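Flagellar hook-associated protein (Burkholderia pseudomallei, PDB 4UT1) probably serves as a structural component of the bacterial flagellum at the hook-filament junction. Local coordinates at residues 371-376 / 408-413; 392-397 / 401-406; 358-363 / 425-430. All coordinates share one frame; numbering follows the deposited sequence.

Contact 1 (371-376 / 408-413); sequences YALSYD and LKLSLS
L373 and L410 form the middle of this buried contact, where one β-sheet lies over another. The branched end of L373 does the touching: both of its methyls come against a single methyl of its partner, CD1 and CD2 each lying 4.2 Å from L410 CD2. The two side chains slide past one another in opposite directions, so they mesh flank to flank. L373 has its CG anti to the backbone N (chi1 -173°), and the fork this carries across the interface can also use CD2 on L412, whose CD1 is 4.3 Å from it. Toward the start of both strands, Y371 CD2 meets L408 CD1 at 4.2 Å. The ring and the leucine approach at a slant, and the Y371 hydroxyl ends its reach in a hydrogen bond to the backbone N of S369, so the polar end of this buried side chain is satisfied. Leucine suits this layer because its flexible fork can fit between neighbours that do not lie in line with it, and the long, flat tyrosine ring spans the gap to L408 at the start of both strands.

In contrast to this tight apolar layer, the outer faces of the strands carry A372 and S374 on one side and K409 and S411 on the other; there small, hydroxylated or charged groups are at home, and past the strand ends D376 and S413 are exposed. The short strand axes come within 10.8 Å and are inclined at 43°, with only side chains meeting between them, as is typical of the hydrophobic core between two face-packed sheets, each of antiparallel strands, in a β-sandwich-like domain.

Contact 2 (392-397 / 401-406); sequences GTATPS and PTMTIG
I405 lies along G392, where a residue with no side chain leaves a shallow hollow and the CG2 methyl fills it, 3.7 Å from G392 CA. The other branch of the isoleucine, anti to its carbonyl carbon at CG1 (chi1 -56°), carries CD1 on to the next inward residue and brings it 3.8 Å from A394 CB. That small methyl is itself the bump on its strand: it fits between I405 CD1 and the sulphur of the next inward side chain, with M403 SD 3.7 Å from A394 CB. M403 bends at its thioether (chi3 76°), which turns CE to within 4.0 Å of P396 CG as the two side chains pass at a slant. A flexible methionine is well suited to following this uneven outline. Beyond it, the rigid ring of P396 presses on the opposing backbone, its CB 3.3 Å from T402 O, and its CG reaches toward P401.

T393 and T402 face outward from their own sheets, as threonines at a surface can. At the edge of the gap between the strands a water donates to T393 O at 2.9 Å and, more distantly, to T404 O at 3.3 Å. The nearly antiparallel strands, 7.0 Å apart at their axes, are therefore joined by apolar surfaces and a bridging water in place of direct backbone pairing, implying that two separate sheet edges abut here without merging into one sheet.

Contact 3 (358-363 / 425-430); sequences VSFVDG and LPTRGA. With EDO (1,2-ethanediol), chain T.
F360 reaches across with the far end of its ring to P426 and T427, the two residues that carry this contact. Its CG lies anti to the carbonyl carbon (chi1 -63°), and although the side chain does not set out straight at the other segment, its tip arrives there.

The segment 425-430 begins with L425, which turns from the phenylalanine and lays CD1 over the centre of the R428 guanidinium, 3.7 Å above its plane. P426 comes next. Its CB lies 3.7 Å from F360 CE1, with the two side chains crossing at about a right angle, and its carbonyl oxygen sits 3.4 Å from F360 CZ; a compact, rigid ring packs well against an aromatic one. T427 adds its CG2 methyl, 3.8 Å from F360 CZ, while OG1 hydrogen-bonds to the A305 carbonyl oxygen, so the residue offers an apolar branch to one neighbour and a polar one to another. T427 also opens a type I turn that is closed by A430 N donating to T427 O at 3.2 Å. Within the turn, R428 extends into salt bridges with D256 and D370, which would balance its buried charge. G429 occupies the third position, and the small A430 packs on V312 of helix 287-322, as F360 does.

On the far side of its strand, S359 OG makes a weak hydrogen bond, 3.4 Å long, to O2 of an ethanediol probably left from crystallisation. The turn, leading from strand 421-425 into short helix 430-433, is consistent with a β-domain seated on the long helix of the helical domain.

In the fold
All three contacts nest along the chain: contact 2 within contact 1, and contact 1 within contact 3. Strand 408-412, part of contact 1, is the middle of a three-stranded sheet, flanked by 402-405 (contact 2) and 356-360 (contact 3). Contacts 1 and 2, centres about 7 Å apart, pack this sheet against the five-stranded one holding 371-375 and 390-394, and share the probable hydrogen bond L410 N to M403 O (2.7 Å). Contact 3, about 13 Å from contact 1 between centres, joins it through a probable bond from K409 N to S359 O (2.8 Å) and leads to helix 287-322. The ethanediol, probably from the crystallisation liquor, lies about 6 Å from the L410 side chain at the nearest atoms.

Contact 1 (371-376 / 408-413)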
ATOM      1  N   TYR A 371       5.483   7.629  -2.572  1.00 11.83           N
ATOM      2  CA  TYR A 371       6.050   8.873  -2.040  1.00 14.99           C
ATOM      3  C   TYR A 371       7.411   9.228  -2.603  1.00 15.03           C
ATOM      4  O   TYR A 371       8.119   8.389  -3.152  1.00 11.63           O
ATOM      5  CB  TYR A 371       6.144   8.800  -0.504  1.00 12.86           C
ATOM      6  CG  TYR A 371       4.866   8.294   0.094  1.00 13.80           C
ATOM      7  CD1 TYR A 371       3.811   9.154   0.374  1.00 14.46           C
ATOM      8  CD2 TYR A 371       4.682   6.935   0.315  1.00 14.27           C
ATOM      9  CE1 TYR A 371       2.608   8.668   0.881  1.00 16.01           C
ATOM     10  CE2 TYR A 371       3.490   6.442   0.822  1.00 14.37           C
ATOM     11  CZ  TYR A 371       2.456   7.309   1.099  1.00 15.41           C
ATOM     12  OH  TYR A 371       1.275   6.800   1.599  1.00 14.55           O
ATOM     13  N   ALA A 372       7.785  10.495  -2.440  1.00 14.54           N
ATOM     14  CA  ALA A 372       9.167  10.888  -2.641  1.00 12.79           C
ATOM     15  C   ALA A 372       9.613  11.575  -1.355  1.00 12.53           C
ATOM     16  O   ALA A 372       8.875  12.397  -0.824  1.00 13.46           O
ATOM     17  CB  ALA A 372       9.316  11.810  -3.846  1.00 15.90           C
ATOM     18  N   LEU A 373      10.779  11.179  -0.846  1.00 10.24           N
ATOM     19  CA  LEU A 373      11.450  11.901   0.245  1.00 13.14           C
ATOM     20  C   LEU A 373      12.537  12.802  -0.334  1.00 14.26           C
ATOM     21  O   LEU A 373      13.500  12.324  -0.957  1.00 13.30           O
ATOM     22  CB  LEU A 373      12.071  10.940   1.253  1.00 15.55           C
ATOM     23  CG  LEU A 373      12.619  11.663   2.491  1.00 13.75           C
ATOM     24  CD1 LEU A 373      11.497  11.885   3.463  1.00 14.91           C
ATOM     25  CD2 LEU A 373      13.737  10.853   3.102  1.00 18.27           C
ATOM     26  N   SER A 374      12.392  14.105  -0.122  1.00 17.70           N
ATOM     27  CA  SER A 374      13.321  15.060  -0.712  1.00 13.17           C
ATOM     28  C   SER A 374      13.998  15.856   0.386  1.00 12.82           C
ATOM     29  O   SER A 374      13.447  16.024   1.469  1.00 13.37           O
ATOM     30  CB  SER A 374      12.603  15.994  -1.688  1.00 13.96           C
ATOM     31  OG  SER A 374      11.533  16.670  -1.050  1.00 18.70           O
ATOM     32  N   TYR A 375      15.193  16.344   0.092  1.00 14.53           N
ATOM     33  CA  TYR A 375      15.961  17.080   1.087  1.00 14.59           C
ATOM     34  C   TYR A 375      16.378  18.398   0.473  1.00 15.36           C
ATOM     35  O   TYR A 375      16.908  18.402  -0.617  1.00 17.25           O
ATOM     36  CB  TYR A 375      17.179  16.265   1.529  1.00 12.44           C
ATOM     37  CG  TYR A 375      17.998  16.939   2.602  1.00 16.55           C
ATOM     38  CD1 TYR A 375      17.532  17.021   3.902  1.00 16.83           C
ATOM     39  CD2 TYR A 375      19.235  17.501   2.309  1.00 16.06           C
ATOM     40  CE1 TYR A 375      18.277  17.646   4.893  1.00 17.01           C
ATOM     41  CE2 TYR A 375      19.995  18.130   3.299  1.00 17.59           C
ATOM     42  CZ  TYR A 375      19.505  18.197   4.585  1.00 20.38           C
ATOM     43  OH  TYR A 375      20.241  18.815   5.573  1.00 18.27           O
ATOM     44  N   ASP A 376      16.137  19.514   1.160  1.00 18.46           N
ATOM     45  CA  ASP A 376      16.439  20.818   0.576  1.00 19.00           C
ATOM     46  C   ASP A 376      17.630  21.509   1.263  1.00 18.16           C
ATOM     47  O   ASP A 376      17.853  22.699   1.069  1.00 17.94           O
ATOM     48  CB  ASP A 376      15.189  21.717   0.612  1.00 17.57           C
ATOM     49  CG  ASP A 376      14.816  22.174   2.022  1.00 23.75           C
ATOM     50  OD1 ASP A 376      15.477  21.777   3.003  1.00 19.14           O
ATOM     51  OD2 ASP A 376      13.832  22.932   2.148  1.00 25.29           O
ATOM     52  N   LEU A 408       5.658   5.979   8.182  1.00 13.10           N
ATOM     53  CA  LEU A 408       6.910   5.384   7.730  1.00 14.98           C
ATOM     54  C   LEU A 408       8.098   5.737   8.608  1.00 18.44           C
ATOM     55  O   LEU A 408       8.245   6.881   9.036  1.00 21.07           O
ATOM     56  CB  LEU A 408       7.226   5.832   6.305  1.00 15.77           C
ATOM     57  CG  LEU A 408       6.193   5.491   5.242  1.00 12.32           C
ATOM     58  CD1 LEU A 408       6.625   6.104   3.912  1.00 13.79           C
ATOM     59  CD2 LEU A 408       6.053   3.966   5.148  1.00 14.61           C
ATOM     60  N   LYS A 409       8.963   4.755   8.831  1.00 17.21           N
ATOM     61  CA  LYS A 409      10.254   4.990   9.459  1.00 19.26           C
ATOM     62  C   LYS A 409      11.293   5.098   8.354  1.00 20.26           C
ATOM     63  O   LYS A 409      11.490   4.162   7.580  1.00 17.51           O
ATOM     64  CB  LYS A 409      10.610   3.873  10.443  1.00 22.45           C
ATOM     65  CG  LYS A 409       9.679   3.796  11.663  1.00 26.52           C
ATOM     66  CD  LYS A 409      10.034   2.619  12.577  1.00 31.70           C
ATOM     67  CE  LYS A 409       9.043   2.478  13.733  1.00 31.64           C
ATOM     68  NZ  LYS A 409       9.165   1.151  14.410  1.00 41.31           N
ATOM     69  N   LEU A 410      11.950   6.249   8.282  1.00 15.58           N
ATOM     70  CA  LEU A 410      12.879   6.514   7.190  1.00 18.65           C
ATOM     71  C   LEU A 410      14.293   6.664   7.731  1.00 20.25           C
ATOM     72  O   LEU A 410      14.557   7.501   8.602  1.00 21.17           O
ATOM     73  CB  LEU A 410      12.446   7.761   6.418  1.00 15.80           C
ATOM     74  CG  LEU A 410      11.048   7.700   5.799  1.00 20.05           C
ATOM     75  CD1 LEU A 410      10.149   8.789   6.355  1.00 21.99           C
ATOM     76  CD2 LEU A 410      11.140   7.796   4.277  1.00 19.53           C
ATOM     77  N   SER A 411      15.195   5.832   7.225  1.00 17.78           N
ATOM     78  CA  SER A 411      16.570   5.836   7.695  1.00 22.45           C
ATOM     79  C   SER A 411      17.577   6.031   6.567  1.00 21.60           C
ATOM     80  O   SER A 411      17.596   5.279   5.597  1.00 19.85           O
ATOM     81  CB  SER A 411      16.852   4.540   8.449  1.00 20.53           C
ATOM     82  OG  SER A 411      16.073   4.532   9.624  1.00 22.10           O
ATOM     83  N   LEU A 412      18.417   7.050   6.714  1.00 20.85           N
ATOM     84  CA  LEU A 412      19.423   7.382   5.714  1.00 18.72           C
ATOM     85  C   LEU A 412      20.823   7.066   6.217  1.00 19.45           C
ATOM     86  O   LEU A 412      21.094   7.173   7.404  1.00 21.30           O
ATOM     87  CB  LEU A 412      19.318   8.854   5.336  1.00 21.58           C
ATOM     88  CG  LEU A 412      18.008   9.227   4.640  1.00 22.14           C
ATOM     89  CD1 LEU A 412      17.379  10.426   5.319  1.00 26.46           C
ATOM     90  CD2 LEU A 412      18.246   9.501   3.154  1.00 15.75           C
ATOM     91  N   SER A 413      21.710   6.671   5.313  1.00 21.58           N
ATOM     92  CA  SER A 413      23.080   6.332   5.694  1.00 27.44           C
ATOM     93  C   SER A 413      23.909   7.590   5.980  1.00 24.84           C
ATOM     94  O   SER A 413      24.950   7.534   6.629  1.00 29.07           O
ATOM     95  CB  SER A 413      23.743   5.507   4.598  1.00 26.44           C
ATOM     96  OG  SER A 413      23.873   6.271   3.418  1.00 25.40           O
TER

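Contact 2 (392-397 / 401-406)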
ATOM      1  N   GLY A 392       4.233  15.288   5.062  1.00 20.03           N
ATOM      2  CA  GLY A 392       4.899  15.680   6.294  1.00 24.29           C
ATOM      3  C   GLY A 392       6.347  16.060   6.088  1.00 18.16           C
ATOM      4  O   GLY A 392       6.917  15.799   5.024  1.00 21.35           O
ATOM      5  N   THR A 393       6.943  16.701   7.092  1.00 21.56           N
ATOM      6  CA  THR A 393       8.354  17.074   7.030  1.00 20.50           C
ATOM      7  C   THR A 393       9.083  16.586   8.275  1.00 24.72           C
ATOM      8  O   THR A 393       8.451  16.228   9.270  1.00 20.38           O
ATOM      9  CB  THR A 393       8.563  18.606   6.915  1.00 24.65           C
ATOM     10  OG1 THR A 393       7.874  19.267   7.980  1.00 24.53           O
ATOM     11  CG2 THR A 393       8.061  19.143   5.575  1.00 22.84           C
ATOM     12  N   ALA A 394      10.412  16.577   8.214  1.00 23.74           N
ATOM     13  CA  ALA A 394      11.227  16.235   9.375  1.00 21.90           C
ATOM     14  C   ALA A 394      12.575  16.938   9.360  1.00 17.37           C
ATOM     15  O   ALA A 394      13.149  17.194   8.301  1.00 17.57           O
ATOM     16  CB  ALA A 394      11.429  14.742   9.464  1.00 21.29           C
ATOM     17  N   THR A 395      13.078  17.251  10.554  1.00 21.44           N
ATOM     18  CA  THR A 395      14.403  17.842  10.711  1.00 22.33           C
ATOM     19  C   THR A 395      15.197  17.107  11.785  1.00 25.12           C
ATOM     20  O   THR A 395      15.534  17.695  12.812  1.00 20.23           O
ATOM     21  CB  THR A 395      14.329  19.340  11.104  1.00 21.27           C
ATOM     22  OG1 THR A 395      13.438  19.492  12.220  1.00 23.17           O
ATOM     23  CG2 THR A 395      13.847  20.190   9.942  1.00 22.90           C
ATOM     24  N   PRO A 396      15.495  15.822  11.558  1.00 19.82           N
ATOM     25  CA  PRO A 396      16.208  15.022  12.561  1.00 22.40           C
ATOM     26  C   PRO A 396      17.565  15.621  12.907  1.00 21.46           C
ATOM     27  O   PRO A 396      18.155  16.304  12.076  1.00 24.17           O
ATOM     28  CB  PRO A 396      16.383  13.668  11.870  1.00 24.96           C
ATOM     29  CG  PRO A 396      16.321  14.003  10.416  1.00 21.99           C
ATOM     30  CD  PRO A 396      15.264  15.054  10.326  1.00 17.38           C
ATOM     31  N   SER A 397      18.045  15.367  14.119  1.00 18.69           N
ATOM     32  CA  SER A 397      19.393  15.779  14.483  1.00 20.52           C
ATOM     33  C   SER A 397      20.289  14.556  14.552  1.00 21.86           C
ATOM     34  O   SER A 397      21.502  14.669  14.697  1.00 24.18           O
ATOM     35  CB  SER A 397      19.389  16.515  15.815  1.00 19.69           C
ATOM     36  OG  SER A 397      18.849  15.694  16.826  1.00 20.17           O
ATOM     37  N   PRO A 401      20.923   9.932   9.870  1.00 21.50           N
ATOM     38  CA  PRO A 401      19.589  10.527   9.975  1.00 20.27           C
ATOM     39  C   PRO A 401      18.481   9.480   9.973  1.00 22.43           C
ATOM     40  O   PRO A 401      18.390   8.660   9.053  1.00 26.10           O
ATOM     41  CB  PRO A 401      19.498  11.418   8.724  1.00 21.15           C
ATOM     42  CG  PRO A 401      20.895  11.446   8.135  1.00 22.86           C
ATOM     43  CD  PRO A 401      21.530  10.168   8.549  1.00 21.25           C
ATOM     44  N   THR A 402      17.652   9.511  11.005  1.00 21.35           N
ATOM     45  CA  THR A 402      16.459   8.677  11.056  1.00 22.28           C
ATOM     46  C   THR A 402      15.284   9.583  11.378  1.00 22.59           C
ATOM     47  O   THR A 402      15.428  10.541  12.134  1.00 23.09           O
ATOM     48  CB  THR A 402      16.575   7.568  12.108  1.00 25.48           C
ATOM     49  OG1 THR A 402      16.662   8.162  13.410  1.00 31.75           O
ATOM     50  CG2 THR A 402      17.815   6.728  11.862  1.00 22.63           C
ATOM     51  N   MET A 403      14.126   9.285  10.803  1.00 17.01           N
ATOM     52  CA  MET A 403      12.925  10.083  11.014  1.00 17.95           C
ATOM     53  C   MET A 403      11.656   9.268  10.777  1.00 20.62           C
ATOM     54  O   MET A 403      11.690   8.197  10.165  1.00 18.42           O
ATOM     55  CB  MET A 403      12.930  11.315  10.106  1.00 16.92           C
ATOM     56  CG  MET A 403      12.569  11.029   8.657  1.00 16.84           C
ATOM     57  SD  MET A 403      13.349  12.198   7.527  1.00 16.77           S
ATOM     58  CE  MET A 403      15.006  11.557   7.539  1.00 12.06           C
ATOM     59  N   THR A 404      10.539   9.775  11.287  1.00 19.50           N
ATOM     60  CA  THR A 404       9.247   9.147  11.090  1.00 18.98           C
ATOM     61  C   THR A 404       8.265  10.151  10.501  1.00 22.38           C
ATOM     62  O   THR A 404       8.048  11.219  11.064  1.00 21.50           O
ATOM     63  CB  THR A 404       8.674   8.581  12.412  1.00 19.45           C
ATOM     64  OG1 THR A 404       9.559   7.579  12.919  1.00 19.04           O
ATOM     65  CG2 THR A 404       7.302   7.956  12.176  1.00 22.13           C
ATOM     66  N   ILE A 405       7.689   9.808   9.355  1.00 15.28           N
ATOM     67  CA  ILE A 405       6.712  10.668   8.700  1.00 16.29           C
ATOM     68  C   ILE A 405       5.585   9.831   8.133  1.00 20.10           C
ATOM     69  O   ILE A 405       5.847   8.877   7.424  1.00 17.82           O
ATOM     70  CB  ILE A 405       7.336  11.469   7.541  1.00 17.56           C
ATOM     71  CG1 ILE A 405       8.528  12.297   8.031  1.00 16.20           C
ATOM     72  CG2 ILE A 405       6.285  12.344   6.869  1.00 17.35           C
ATOM     73  CD1 ILE A 405       9.317  12.952   6.903  1.00 16.37           C
ATOM     74  N   GLY A 406       4.345  10.192   8.445  1.00 22.67           N
ATOM     75  CA  GLY A 406       3.182   9.613   7.790  1.00 25.85           C
ATOM     76  C   GLY A 406       3.060   8.098   7.788  1.00 24.92           C
ATOM     77  O   GLY A 406       2.535   7.508   6.832  1.00 22.25           O
TER
HETATM   78  O   HOH W   1       8.114  14.440  11.504  1.00 31.34           O

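Contact 3 (358-363 / 425-430)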
ATOM      1  N   VAL A 358      13.425   2.027   4.333  1.00 16.51           N
ATOM      2  CA  VAL A 358      12.131   2.421   4.877  1.00 15.27           C
ATOM      3  C   VAL A 358      11.429   1.220   5.504  1.00 18.74           C
ATOM      4  O   VAL A 358      11.514   0.118   4.980  1.00 16.92           O
ATOM      5  CB  VAL A 358      11.225   3.035   3.778  1.00 15.36           C
ATOM      6  CG1 VAL A 358       9.897   3.481   4.347  1.00 15.08           C
ATOM      7  CG2 VAL A 358      11.932   4.212   3.087  1.00 18.07           C
ATOM      8  N   SER A 359      10.757   1.432   6.628  1.00 17.88           N
ATOM      9  CA  SER A 359       9.896   0.395   7.191  1.00 18.20           C
ATOM     10  C   SER A 359       8.600   1.011   7.692  1.00 18.88           C
ATOM     11  O   SER A 359       8.443   2.236   7.689  1.00 16.97           O
ATOM     12  CB  SER A 359      10.608  -0.358   8.315  1.00 19.58           C
ATOM     13  OG  SER A 359      10.918   0.505   9.390  1.00 21.12           O
ATOM     14  N   PHE A 360       7.663   0.167   8.115  1.00 16.31           N
ATOM     15  CA  PHE A 360       6.409   0.664   8.651  1.00 15.91           C
ATOM     16  C   PHE A 360       6.530   0.893  10.149  1.00 18.10           C
ATOM     17  O   PHE A 360       7.150   0.104  10.868  1.00 18.20           O
ATOM     18  CB  PHE A 360       5.256  -0.306   8.355  1.00 15.34           C
ATOM     19  CG  PHE A 360       4.985  -0.472   6.886  1.00 12.20           C
ATOM     20  CD1 PHE A 360       4.390   0.556   6.156  1.00 15.60           C
ATOM     21  CD2 PHE A 360       5.350  -1.627   6.230  1.00 13.68           C
ATOM     22  CE1 PHE A 360       4.154   0.420   4.786  1.00 12.71           C
ATOM     23  CE2 PHE A 360       5.135  -1.762   4.857  1.00 12.25           C
ATOM     24  CZ  PHE A 360       4.525  -0.746   4.146  1.00 13.82           C
ATOM     25  N   VAL A 361       5.944   1.989  10.605  1.00 17.30           N
ATOM     26  CA  VAL A 361       5.751   2.202  12.033  1.00 18.30           C
ATOM     27  C   VAL A 361       4.914   1.048  12.581  1.00 20.87           C
ATOM     28  O   VAL A 361       5.213   0.473  13.630  1.00 18.49           O
ATOM     29  CB  VAL A 361       5.058   3.540  12.303  1.00 18.41           C
ATOM     30  CG1 VAL A 361       4.713   3.667  13.779  1.00 20.82           C
ATOM     31  CG2 VAL A 361       5.951   4.696  11.839  1.00 22.83           C
ATOM     32  N   ASP A 362       3.871   0.701  11.837  1.00 18.62           N
ATOM     33  CA  ASP A 362       2.967  -0.385  12.197  1.00 20.22           C
ATOM     34  C   ASP A 362       2.586  -1.110  10.920  1.00 15.16           C
ATOM     35  O   ASP A 362       1.772  -0.599  10.169  1.00 16.89           O
ATOM     36  CB  ASP A 362       1.711   0.159  12.890  1.00 17.42           C
ATOM     37  CG  ASP A 362       0.769  -0.932  13.361  1.00 22.08           C
ATOM     38  OD1 ASP A 362       0.955  -2.113  12.991  1.00 17.57           O
ATOM     39  OD2 ASP A 362      -0.177  -0.599  14.110  1.00 21.11           O
ATOM     40  N   GLY A 363       3.143  -2.303  10.703  1.00 15.06           N
ATOM     41  CA  GLY A 363       2.831  -3.092   9.516  1.00 14.67           C
ATOM     42  C   GLY A 363       1.362  -3.438   9.355  1.00 13.59           C
ATOM     43  O   GLY A 363       0.911  -3.776   8.257  1.00 13.16           O
ATOM     44  N   LEU A 425       8.305   3.446  -2.301  1.00 13.02           N
ATOM     45  CA  LEU A 425       7.146   2.653  -2.694  1.00 11.26           C
ATOM     46  C   LEU A 425       6.938   1.572  -1.648  1.00 11.50           C
ATOM     47  O   LEU A 425       7.426   0.448  -1.801  1.00 12.96           O
ATOM     48  CB  LEU A 425       7.349   2.024  -4.082  1.00 11.55           C
ATOM     49  CG  LEU A 425       7.817   2.916  -5.242  1.00 11.35           C
ATOM     50  CD1 LEU A 425       7.983   2.089  -6.520  1.00 15.85           C
ATOM     51  CD2 LEU A 425       6.818   4.043  -5.496  1.00 10.38           C
ATOM     52  N   PRO A 426       6.245   1.913  -0.553  1.00 12.48           N
ATOM     53  CA  PRO A 426       6.168   0.992   0.580  1.00 11.56           C
ATOM     54  C   PRO A 426       5.359  -0.268   0.301  1.00 11.62           C
ATOM     55  O   PRO A 426       5.656  -1.284   0.933  1.00 12.15           O
ATOM     56  CB  PRO A 426       5.491   1.830   1.665  1.00 13.42           C
ATOM     57  CG  PRO A 426       5.731   3.282   1.235  1.00 10.45           C
ATOM     58  CD  PRO A 426       5.620   3.211  -0.253  1.00 12.32           C
ATOM     59  N   THR A 427       4.385  -0.220  -0.610  1.00 11.63           N
ATOM     60  CA  THR A 427       3.464  -1.353  -0.779  1.00  7.57           C
ATOM     61  C   THR A 427       3.281  -1.877  -2.203  1.00 11.22           C
ATOM     62  O   THR A 427       2.670  -2.927  -2.382  1.00 11.80           O
ATOM     63  CB  THR A 427       2.056  -1.012  -0.261  1.00 12.70           C
ATOM     64  OG1 THR A 427       1.536   0.110  -0.987  1.00 11.40           O
ATOM     65  CG2 THR A 427       2.088  -0.692   1.237  1.00  9.91           C
ATOM     66  N   ARG A 428       3.794  -1.169  -3.201  1.00 11.83           N
ATOM     67  CA  ARG A 428       3.589  -1.625  -4.581  1.00  9.82           C
ATOM     68  C   ARG A 428       4.084  -3.056  -4.770  1.00 10.25           C
ATOM     69  O   ARG A 428       3.398  -3.881  -5.389  1.00 12.40           O
ATOM     70  CB  ARG A 428       4.298  -0.712  -5.591  1.00 13.02           C
ATOM     71  CG  ARG A 428       3.994  -1.135  -7.027  1.00 13.56           C
ATOM     72  CD  ARG A 428       4.756  -0.330  -8.074  1.00 14.84           C
ATOM     73  NE  ARG A 428       4.385   1.082  -8.073  1.00 12.89           N
ATOM     74  CZ  ARG A 428       4.970   2.003  -8.831  1.00 15.67           C
ATOM     75  NH1 ARG A 428       5.954   1.655  -9.658  1.00 14.28           N
ATOM     76  NH2 ARG A 428       4.569   3.273  -8.765  1.00 12.17           N
ATOM     77  N   GLY A 429       5.280  -3.335  -4.254  1.00 11.89           N
ATOM     78  CA  GLY A 429       5.921  -4.634  -4.414  1.00 13.38           C
ATOM     79  C   GLY A 429       5.475  -5.754  -3.496  1.00 14.12           C
ATOM     80  O   GLY A 429       5.967  -6.886  -3.595  1.00 13.79           O
ATOM     81  N   ALA A 430       4.544  -5.461  -2.597  1.00 11.65           N
ATOM     82  CA  ALA A 430       4.109  -6.460  -1.635  1.00 14.60           C
ATOM     83  C   ALA A 430       3.455  -7.659  -2.318  1.00 12.45           C
ATOM     84  O   ALA A 430       3.524  -8.781  -1.809  1.00 15.97           O
ATOM     85  CB  ALA A 430       3.150  -5.841  -0.632  1.00 14.64           C
TER
HETATM   86  C1  EDO T1646      15.080   1.090   8.055  1.00 25.72           C
HETATM   87  O1  EDO T1646      14.113   0.077   7.777  1.00 33.83           O
HETATM   88  C2  EDO T1646      14.575   1.913   9.232  1.00 31.44           C
HETATM   89  O2  EDO T1646      13.478   2.720   8.794  1.00 31.01           O